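Local coordinates for (2Z,6E)-hedycaryol synthase (Kitasatospora setae, PDB 4MC3), which converts (2E,6E)-farnesyl diphosphate and water into (2Z,6E)-hedycaryol and diphosphate by a magnesium-dependent 1,11-cyclization, at residues A[103-108]-A[117-123]; A[46-50]-A[79-83]; A[192-197]-A[287-292]. One frame throughout, in Å; residues are numbered along the deposited sequence.

Contact 1 of 3, residues A[103-108]-A[117-123]; sequences ELRGTL and SPTARAL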
loop_
_atom_site.group_PDB
_atom_site.type_symbol
_atom_site.label_atom_id
_atom_site.label_comp_id
_atom_site.label_asym_id
_atom_site.label_seq_id
_atom_site.Cartn_x
_atom_site.Cartn_y
_atom_site.Cartn_z
ATOM N N GLU A 103 -8.400 0.057 -18.925
ATOM C CA GLU A 103 -9.008 -1.264 -19.058
ATOM C C GLU A 103 -9.089 -1.930 -17.669
ATOM O O GLU A 103 -10.110 -2.489 -17.320
ATOM C CB GLU A 103 -8.175 -2.156 -19.963
ATOM C CG GLU A 103 -8.812 -3.539 -20.095
ATOM C CD GLU A 103 -8.041 -4.463 -20.984
ATOM O OE1 GLU A 103 -6.834 -4.671 -20.737
ATOM O OE2 GLU A 103 -8.657 -4.985 -21.929
ATOM N N LEU A 104 -8.038 -1.799 -16.872
ATOM C CA LEU A 104 -8.054 -2.362 -15.511
ATOM C C LEU A 104 -9.109 -1.662 -14.634
ATOM O O LEU A 104 -9.900 -2.300 -13.917
ATOM C CB LEU A 104 -6.664 -2.279 -14.910
ATOM C CG LEU A 104 -5.620 -3.213 -15.532
ATOM C CD1 LEU A 104 -4.216 -2.843 -15.100
ATOM C CD2 LEU A 104 -5.874 -4.685 -15.228
ATOM N N ARG A 105 -9.120 -0.339 -14.666
ATOM C CA ARG A 105 -10.038 0.454 -13.881
ATOM C C ARG A 105 -11.480 0.104 -14.201
ATOM O O ARG A 105 -12.356 0.024 -13.298
ATOM C CB ARG A 105 -9.807 1.945 -14.133
ATOM C CG ARG A 105 -8.611 2.511 -13.410
ATOM C CD ARG A 105 -8.434 3.978 -13.767
ATOM N NE ARG A 105 -9.505 4.707 -13.123
ATOM C CZ ARG A 105 -9.455 5.946 -12.698
ATOM N NH1 ARG A 105 -8.375 6.695 -12.869
ATOM N NH2 ARG A 105 -10.528 6.434 -12.094
ATOM N N GLY A 106 -11.728 -0.094 -15.485
ATOM C CA GLY A 106 -13.022 -0.472 -15.998
ATOM C C GLY A 106 -13.536 -1.747 -15.370
ATOM O O GLY A 106 -14.754 -1.843 -15.075
ATOM N N THR A 107 -12.628 -2.712 -15.155
ATOM C CA THR A 107 -13.025 -4.012 -14.592
ATOM C C THR A 107 -13.667 -3.859 -13.226
ATOM O O THR A 107 -14.509 -4.686 -12.826
ATOM C CB THR A 107 -11.918 -5.111 -14.572
ATOM O OG1 THR A 107 -10.967 -4.853 -13.526
ATOM C CG2 THR A 107 -11.207 -5.242 -15.899
ATOM N N LEU A 108 -13.314 -2.809 -12.515
ATOM C CA LEU A 108 -13.811 -2.576 -11.140
ATOM C C LEU A 108 -15.244 -2.082 -11.131
ATOM O O LEU A 108 -15.868 -1.995 -10.074
ATOM C CB LEU A 108 -12.936 -1.615 -10.379
ATOM C CG LEU A 108 -11.480 -2.056 -10.417
ATOM C CD1 LEU A 108 -10.706 -0.945 -9.759
ATOM C CD2 LEU A 108 -11.395 -3.412 -9.680
ATOM N N SER A 117 -6.997 -9.923 -22.057
ATOM C CA SER A 117 -5.924 -9.779 -21.086
ATOM C C SER A 117 -6.169 -10.732 -19.887
ATOM O O SER A 117 -7.139 -10.556 -19.161
ATOM C CB SER A 117 -5.830 -8.305 -20.617
ATOM O OG SER A 117 -4.887 -8.087 -19.547
ATOM N N PRO A 118 -5.295 -11.758 -19.689
ATOM C CA PRO A 118 -5.466 -12.612 -18.516
ATOM C C PRO A 118 -5.345 -11.820 -17.200
ATOM O O PRO A 118 -5.928 -12.159 -16.208
ATOM C CB PRO A 118 -4.337 -13.654 -18.646
ATOM C CG PRO A 118 -3.453 -13.192 -19.769
ATOM C CD PRO A 118 -4.319 -12.334 -20.644
ATOM N N THR A 119 -4.595 -10.733 -17.212
ATOM C CA THR A 119 -4.457 -9.929 -16.032
ATOM C C THR A 119 -5.753 -9.135 -15.738
ATOM O O THR A 119 -6.244 -9.085 -14.581
ATOM C CB THR A 119 -3.275 -9.009 -16.195
ATOM O OG1 THR A 119 -2.096 -9.821 -16.427
ATOM C CG2 THR A 119 -3.094 -8.243 -14.963
ATOM N N ALA A 120 -6.338 -8.517 -16.733
ATOM C CA ALA A 120 -7.599 -7.800 -16.524
ATOM C C ALA A 120 -8.744 -8.708 -16.125
ATOM O O ALA A 120 -9.569 -8.359 -15.269
ATOM C CB ALA A 120 -7.955 -6.973 -17.738
ATOM N N ARG A 121 -8.820 -9.866 -16.770
ATOM C CA ARG A 121 -9.846 -10.838 -16.420
ATOM C C ARG A 121 -9.650 -11.311 -14.973
ATOM O O ARG A 121 -10.649 -11.493 -14.245
ATOM C CB ARG A 121 -9.855 -11.961 -17.450
ATOM C CG ARG A 121 -10.341 -11.518 -18.835
ATOM C CD ARG A 121 -10.733 -12.698 -19.729
ATOM N NE ARG A 121 -11.834 -12.352 -20.643
ATOM C CZ ARG A 121 -12.580 -13.232 -21.320
ATOM N NH1 ARG A 121 -12.370 -14.548 -21.218
ATOM N NH2 ARG A 121 -13.553 -12.789 -22.114
ATOM N N ALA A 122 -8.412 -11.551 -14.569
ATOM C CA ALA A 122 -8.119 -11.923 -13.188
ATOM C C ALA A 122 -8.537 -10.829 -12.219
ATOM O O ALA A 122 -9.108 -11.141 -11.150
ATOM C CB ALA A 122 -6.686 -12.270 -12.982
ATOM N N LEU A 123 -8.299 -9.570 -12.570
ATOM C CA LEU A 123 -8.706 -8.469 -11.688
ATOM C C LEU A 123 -10.212 -8.438 -11.530
ATOM O O LEU A 123 -10.741 -8.279 -10.404
ATOM C CB LEU A 123 -8.190 -7.107 -12.208
ATOM C CG LEU A 123 -8.640 -5.878 -11.441
ATOM C CD1 LEU A 123 -8.201 -5.931 -9.994
ATOM C CD2 LEU A 123 -8.066 -4.607 -12.078
#
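Leu104 and Leu123 meet at about a right angle between helices 95-107 and 118-131, two neighbours in the all-helical class I terpene synthase fold. The segment axes run nearly parallel, 22° apart and 9.0 Å at closest approach. Leu104 CD2 sits 3.8 Å from Leu123 CD2 and also lies against Ala120, whose small methyl points at helix 95-107 and lets the backbones close in there. Leu123 carries the other half of the contact: with CG anti to its backbone N (chi1 175°), its fork is thrown across to the facing helix, where CD2 packs on Leu104 and CD1 comes 4.1 Å from Leu108 CD2, again crossing at about a right angle. Beyond the fork, Phe146 of helix 136-160 touches both Leu108 and Leu123, while Trp74 and Leu77 of helix 65-84 also pack on Leu123. At the exposed end the extended chain of Glu103 brings OE1 near the CB atoms of Ser117 and Ala120. Ser117 OG accepts from Ala120 N in an ST motif at the start of helix 118-131. Thr107 turns OG1 back to Leu104 O, 2.8 Å away in the carbonyl plane and on a lone pair, which sets its CG2 3.6 Å from Ala120 O.

Contact 2 of 3, residues A[46-50]-A[79-83]; sequences RMRRT and FRIDD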
loop_
_atom_site.group_PDB
_atom_site.type_symbol
_atom_site.label_atom_id
_atom_site.label_comp_id
_atom_site.label_asym_id
_atom_site.label_seq_id
_atom_site.Cartn_x
_atom_site.Cartn_y
_atom_site.Cartn_z
ATOM N N ARG A 46 10.375 -14.442 -11.688
ATOM C CA ARG A 46 10.212 -13.044 -11.229
ATOM C C ARG A 46 9.236 -13.030 -10.039
ATOM O O ARG A 46 9.532 -12.430 -9.013
ATOM C CB ARG A 46 9.718 -12.097 -12.350
ATOM C CG ARG A 46 10.717 -11.915 -13.505
ATOM C CD ARG A 46 10.365 -10.767 -14.455
ATOM N NE ARG A 46 9.187 -11.056 -15.283
ATOM C CZ ARG A 46 9.191 -11.596 -16.507
ATOM N NH1 ARG A 46 10.328 -11.938 -17.120
ATOM N NH2 ARG A 46 8.030 -11.799 -17.129
ATOM N N MET A 47 8.109 -13.724 -10.180
ATOM C CA MET A 47 7.117 -13.829 -9.094
ATOM C C MET A 47 7.737 -14.438 -7.846
ATOM O O MET A 47 7.604 -13.889 -6.767
ATOM C CB MET A 47 5.862 -14.595 -9.525
ATOM C CG MET A 47 4.747 -14.591 -8.460
ATOM S SD MET A 47 3.966 -12.988 -8.136
ATOM C CE MET A 47 2.759 -12.902 -9.508
ATOM N N ARG A 48 8.449 -15.554 -7.993
ATOM C CA ARG A 48 9.126 -16.163 -6.847
ATOM C C ARG A 48 10.041 -15.178 -6.157
ATOM O O ARG A 48 10.077 -15.123 -4.933
ATOM C CB ARG A 48 9.972 -17.386 -7.250
ATOM C CG ARG A 48 9.203 -18.662 -7.450
ATOM C CD ARG A 48 10.169 -19.822 -7.717
ATOM N NE ARG A 48 9.611 -20.742 -8.700
ATOM C CZ ARG A 48 10.042 -20.897 -9.949
ATOM N NH1 ARG A 48 11.085 -20.212 -10.425
ATOM N NH2 ARG A 48 9.420 -21.760 -10.735
ATOM N N ARG A 49 10.794 -14.424 -6.952
ATOM C CA ARG A 49 11.793 -13.507 -6.446
ATOM C C ARG A 49 11.227 -12.209 -5.860
ATOM O O ARG A 49 11.918 -11.526 -5.112
ATOM C CB ARG A 49 12.824 -13.197 -7.548
ATOM C CG ARG A 49 13.781 -14.359 -7.792
ATOM C CD ARG A 49 14.442 -14.313 -9.163
ATOM N NE ARG A 49 15.171 -13.067 -9.405
ATOM C CZ ARG A 49 15.095 -12.326 -10.514
ATOM N NH1 ARG A 49 14.328 -12.686 -11.545
ATOM N NH2 ARG A 49 15.816 -11.212 -10.600
ATOM N N THR A 50 9.971 -11.876 -6.164
ATOM C CA THR A 50 9.397 -10.634 -5.615
ATOM C C THR A 50 9.111 -10.754 -4.120
ATOM O O THR A 50 8.993 -9.743 -3.451
ATOM C CB THR A 50 8.059 -10.222 -6.267
ATOM O OG1 THR A 50 7.004 -11.128 -5.893
ATOM C CG2 THR A 50 8.175 -10.187 -7.744
ATOM N N PHE A 79 1.758 -7.302 -8.610
ATOM C CA PHE A 79 3.085 -7.565 -9.138
ATOM C C PHE A 79 3.043 -7.826 -10.616
ATOM O O PHE A 79 3.870 -7.270 -11.379
ATOM C CB PHE A 79 3.807 -8.745 -8.457
ATOM C CG PHE A 79 5.046 -9.155 -9.232
ATOM C CD1 PHE A 79 5.041 -10.264 -10.066
ATOM C CD2 PHE A 79 6.153 -8.296 -9.273
ATOM C CE1 PHE A 79 6.146 -10.581 -10.827
ATOM C CE2 PHE A 79 7.258 -8.611 -10.045
ATOM C CZ PHE A 79 7.249 -9.761 -10.820
ATOM N N ARG A 80 2.090 -8.639 -11.049
ATOM C CA ARG A 80 1.972 -8.975 -12.471
ATOM C C ARG A 80 1.573 -7.750 -13.296
ATOM O O ARG A 80 2.149 -7.522 -14.354
ATOM C CB ARG A 80 1.007 -10.115 -12.684
ATOM C CG ARG A 80 0.849 -10.560 -14.140
ATOM C CD ARG A 80 2.169 -10.971 -14.788
ATOM N NE ARG A 80 1.885 -11.626 -16.059
ATOM C CZ ARG A 80 2.790 -11.994 -16.966
ATOM N NH1 ARG A 80 4.091 -11.790 -16.770
ATOM N NH2 ARG A 80 2.377 -12.570 -18.074
ATOM N N ILE A 81 0.653 -6.919 -12.780
ATOM C CA ILE A 81 0.275 -5.676 -13.476
ATOM C C ILE A 81 1.521 -4.808 -13.634
ATOM O O ILE A 81 1.783 -4.290 -14.721
ATOM C CB ILE A 81 -0.808 -4.922 -12.674
ATOM C CG1 ILE A 81 -2.144 -5.646 -12.790
ATOM C CG2 ILE A 81 -0.914 -3.472 -13.168
ATOM C CD1 ILE A 81 -3.196 -5.175 -11.822
ATOM N N ASP A 82 2.309 -4.687 -12.580
ATOM C CA ASP A 82 3.498 -3.832 -12.579
ATOM C C ASP A 82 4.546 -4.343 -13.531
ATOM O O ASP A 82 5.177 -3.555 -14.228
ATOM C CB ASP A 82 4.081 -3.721 -11.175
ATOM C CG ASP A 82 5.219 -2.727 -11.098
ATOM O OD1 ASP A 82 4.951 -1.489 -11.048
ATOM O OD2 ASP A 82 6.383 -3.180 -11.095
ATOM N N ASP A 83 4.723 -5.662 -13.566
ATOM C CA ASP A 83 5.664 -6.313 -14.456
ATOM C C ASP A 83 5.343 -6.057 -15.938
ATOM O O ASP A 83 6.243 -5.841 -16.744
ATOM C CB ASP A 83 5.637 -7.834 -14.200
ATOM C CG ASP A 83 6.728 -8.576 -14.947
ATOM O OD1 ASP A 83 7.910 -8.306 -14.670
ATOM O OD2 ASP A 83 6.403 -9.417 -15.817
HETATM O O HOH W 1 6.196 -13.087 -18.935
#
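Arg46 and Phe79 touch where segments 46-50 and 79-83 cross at 120°, their axes 11.2 Å apart. The Phe79 ring, carried out by CG anti to the backbone N (chi1 168°), fills the gap between them. Arg46 CB meets the ring edge 3.7 Å from Phe79 CZ, and Met47 SD approaches obliquely, 3.5 Å from Phe79 CD1, in a Met-aromatic contact. Thr50 OG1 hydrogen-bonds Met47 O at 3.0 Å, which fixes the rotation of the side chain. Beside the ring, Arg46 bends at chi3 and forms a salt bridge to Asp83, NE to OD1 3.1 Å; the bonds from NE and NH2 to OD2 are weak, their N-H...O angles near 130°. Arg80 NH1 reaches the same OD2 at 3.4 Å, and its guanidinium lies nearly coplanar with that of Arg46; one water accepts from Arg80 NH1 and, weakly, from Arg46 NH2. A leucine here, lacking the ring, would probably leave Met47 SD without its aromatic partner and Arg46 CB without the edge it packs on, opening a gap between the helices. Both guanidinium groups converge on Asp83 OD2, which probably limits how this carboxylate of the DDXXXE motif can turn next to Asp82, a magnesium ligand by similarity.

Contact 3 of 3, residues A[192-197]-A[287-292]; sequences LPIFLP and RAREAA
Ile194 and Arg287 lie obliquely across each other where the 192-197 loop runs over the first turns of helix 286-309. Ile194 CG2, 3.1 Å from Arg287 NH1, stands over one face of the guanidinium, nearer its edge than its centre, and Pro193 O lies above that same face, 3.7 Å from Arg287 NH2. The aliphatic part of the arginine continues the contact, CG sitting 3.6 Å from Ile194 CD1. With CG1 wedged between the backbone N and the carbonyl carbon (chi1 60°), Ile194 sends CD1 onto the helix, where it comes 3.8 Å from Ala288 CB, while CG1 packs on Ala291.

Three alanines, Ala288, Ala291 and Ala292, make the helix surface shallow. Ala291 CB points at the loop and lies 3.8 Å from Ile194 O, a carbonyl oxygen that this contact buries with no partner in the model. On the flanks, the Leu192 methyls rest by Ala291 O, Leu196 CD2 lies 3.6 Å from Ala292 CA, and the Pro197 ring meets Ala288, with Pro197 CG 4.0 Å from Ala288 CB.

Further out, Leu192 and Leu196 continue along the same helix, on Asp294 and Tyr295. The loop backbone is positioned by Leu196 N, which hydrogen-bonds Glu189, and by Phe195, whose side chain leaves in the other direction for an edge-to-face stack with Trp138. Pro197 stands at the N-cap of helix 198-201, so the loop leads directly into a new helix.

Away from the annotated sites, this is an irregular, proline-bearing connection laid on an alanine-faced helix by apolar packing. It joins the link between helices 181-188 and 198-201 to the beginning of the last modelled helix of the class I terpene synthase alpha-helical fold.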
loop_
_atom_site.group_PDB
_atom_site.type_symbol
_atom_site.label_atom_id
_atom_site.label_comp_id
_atom_site.label_asym_id
_atom_site.label_seq_id
_atom_site.Cartn_x
_atom_site.Cartn_y
_atom_site.Cartn_z
ATOM N N LEU A 192 -10.857 -8.042 10.982
ATOM C CA LEU A 192 -11.354 -7.416 12.195
ATOM C C LEU A 192 -12.733 -8.092 12.539
ATOM O O LEU A 192 -13.350 -8.687 11.690
ATOM C CB LEU A 192 -11.545 -5.920 11.968
ATOM C CG LEU A 192 -10.283 -5.112 11.605
ATOM C CD1 LEU A 192 -10.656 -3.674 11.316
ATOM C CD2 LEU A 192 -9.237 -5.195 12.691
ATOM N N PRO A 193 -13.148 -7.974 13.798
ATOM C CA PRO A 193 -14.466 -8.452 14.240
ATOM C C PRO A 193 -15.601 -7.755 13.515
ATOM O O PRO A 193 -16.625 -8.365 13.290
ATOM C CB PRO A 193 -14.477 -8.106 15.738
ATOM C CG PRO A 193 -13.029 -8.101 16.112
ATOM C CD PRO A 193 -12.336 -7.478 14.914
ATOM N N ILE A 194 -15.376 -6.526 13.066
ATOM C CA ILE A 194 -16.341 -5.868 12.232
ATOM C C ILE A 194 -15.582 -4.879 11.371
ATOM O O ILE A 194 -14.450 -4.465 11.716
ATOM C CB ILE A 194 -17.410 -5.128 13.039
ATOM C CG1 ILE A 194 -16.739 -4.072 13.921
ATOM C CG2 ILE A 194 -18.317 -6.168 13.739
ATOM C CD1 ILE A 194 -17.763 -3.281 14.676
ATOM N N PHE A 195 -16.198 -4.498 10.262
ATOM C CA PHE A 195 -15.648 -3.419 9.450
ATOM C C PHE A 195 -15.674 -2.095 10.216
ATOM O O PHE A 195 -16.579 -1.843 11.048
ATOM C CB PHE A 195 -16.384 -3.320 8.090
ATOM C CG PHE A 195 -16.072 -4.415 7.157
ATOM C CD1 PHE A 195 -15.197 -4.215 6.128
ATOM C CD2 PHE A 195 -16.606 -5.703 7.334
ATOM C CE1 PHE A 195 -14.836 -5.244 5.295
ATOM C CE2 PHE A 195 -16.269 -6.712 6.480
ATOM C CZ PHE A 195 -15.370 -6.505 5.479
ATOM N N LEU A 196 -14.749 -1.191 9.906
ATOM C CA LEU A 196 -14.764 0.143 10.477
ATOM C C LEU A 196 -16.052 0.875 10.075
ATOM O O LEU A 196 -16.470 0.829 8.935
ATOM C CB LEU A 196 -13.571 0.970 10.031
ATOM C CG LEU A 196 -12.134 0.460 10.281
ATOM C CD1 LEU A 196 -11.123 1.381 9.664
ATOM C CD2 LEU A 196 -11.903 0.277 11.774
ATOM N N PRO A 197 -16.650 1.578 11.011
ATOM C CA PRO A 197 -17.724 2.472 10.566
ATOM C C PRO A 197 -17.157 3.533 9.610
ATOM O O PRO A 197 -16.020 3.999 9.801
ATOM C CB PRO A 197 -18.170 3.145 11.857
ATOM C CG PRO A 197 -17.736 2.231 12.970
ATOM C CD PRO A 197 -16.462 1.571 12.466
ATOM N N ARG A 287 -17.242 -2.914 20.302
ATOM C CA ARG A 287 -16.678 -3.737 19.226
ATOM C C ARG A 287 -16.020 -2.861 18.157
ATOM O O ARG A 287 -14.960 -3.216 17.603
ATOM C CB ARG A 287 -17.813 -4.541 18.621
ATOM C CG ARG A 287 -17.402 -5.487 17.539
ATOM C CD ARG A 287 -18.703 -6.121 17.071
ATOM N NE ARG A 287 -18.522 -7.503 16.880
ATOM C CZ ARG A 287 -19.328 -8.201 16.104
ATOM N NH1 ARG A 287 -20.398 -7.601 15.521
ATOM N NH2 ARG A 287 -19.038 -9.480 15.898
ATOM N N ALA A 288 -16.660 -1.738 17.815
ATOM C CA ALA A 288 -16.136 -0.835 16.798
ATOM C C ALA A 288 -14.908 -0.119 17.269
ATOM O O ALA A 288 -13.944 0.075 16.504
ATOM C CB ALA A 288 -17.193 0.153 16.315
ATOM N N ARG A 289 -14.905 0.303 18.547
ATOM C CA ARG A 289 -13.698 0.936 19.119
ATOM C C ARG A 289 -12.498 -0.009 19.082
ATOM O O ARG A 289 -11.402 0.388 18.658
ATOM C CB ARG A 289 -13.930 1.401 20.559
ATOM C CG ARG A 289 -15.023 2.422 20.652
ATOM C CD ARG A 289 -15.379 2.588 22.130
ATOM N NE ARG A 289 -16.339 3.660 22.357
ATOM C CZ ARG A 289 -16.021 4.880 22.804
ATOM N NH1 ARG A 289 -14.754 5.211 23.084
ATOM N NH2 ARG A 289 -16.975 5.775 22.979
ATOM N N GLU A 290 -12.723 -1.260 19.462
ATOM C CA GLU A 290 -11.679 -2.272 19.457
ATOM C C GLU A 290 -11.139 -2.504 18.048
ATOM O O GLU A 290 -9.912 -2.586 17.842
ATOM C CB GLU A 290 -12.231 -3.586 20.056
ATOM C CG GLU A 290 -11.265 -4.768 20.102
ATOM C CD GLU A 290 -11.954 -6.071 20.501
ATOM O OE1 GLU A 290 -12.943 -6.027 21.280
ATOM O OE2 GLU A 290 -11.504 -7.142 20.034
ATOM N N ALA A 291 -12.043 -2.606 17.066
ATOM C CA ALA A 291 -11.657 -2.815 15.669
ATOM C C ALA A 291 -10.814 -1.652 15.158
ATOM O O ALA A 291 -9.790 -1.846 14.493
ATOM C CB ALA A 291 -12.883 -3.011 14.806
ATOM N N ALA A 292 -11.218 -0.427 15.493
ATOM C CA ALA A 292 -10.469 0.737 15.077
ATOM C C ALA A 292 -9.066 0.777 15.705
ATOM O O ALA A 292 -8.070 1.112 15.019
ATOM C CB ALA A 292 -11.233 1.994 15.401
#

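Contacts 1 and 2 are neighbours, their centres about 17 Å apart, and helix 65-84 joins them: it supplies 79-83 to contact 2, while its Ile81 packs on Leu104 and Thr119 of contact 1. Contact 1 is mostly buried and apolar, with leucines interleaved between two nearly parallel helices. Contact 2 lies at the surface, where helices cross steeply, and combines an aromatic ring with a salt-bridge network at the DDXXXE motif, which probably binds magnesium. Contact 3 is partly buried and sets a loop against a helix; its centre is about 33 Å from that of contact 2, on the opposite side of the chain's centre. Its arginine is met by a methyl and a carbonyl, whereas those of contact 2 share a carboxylate.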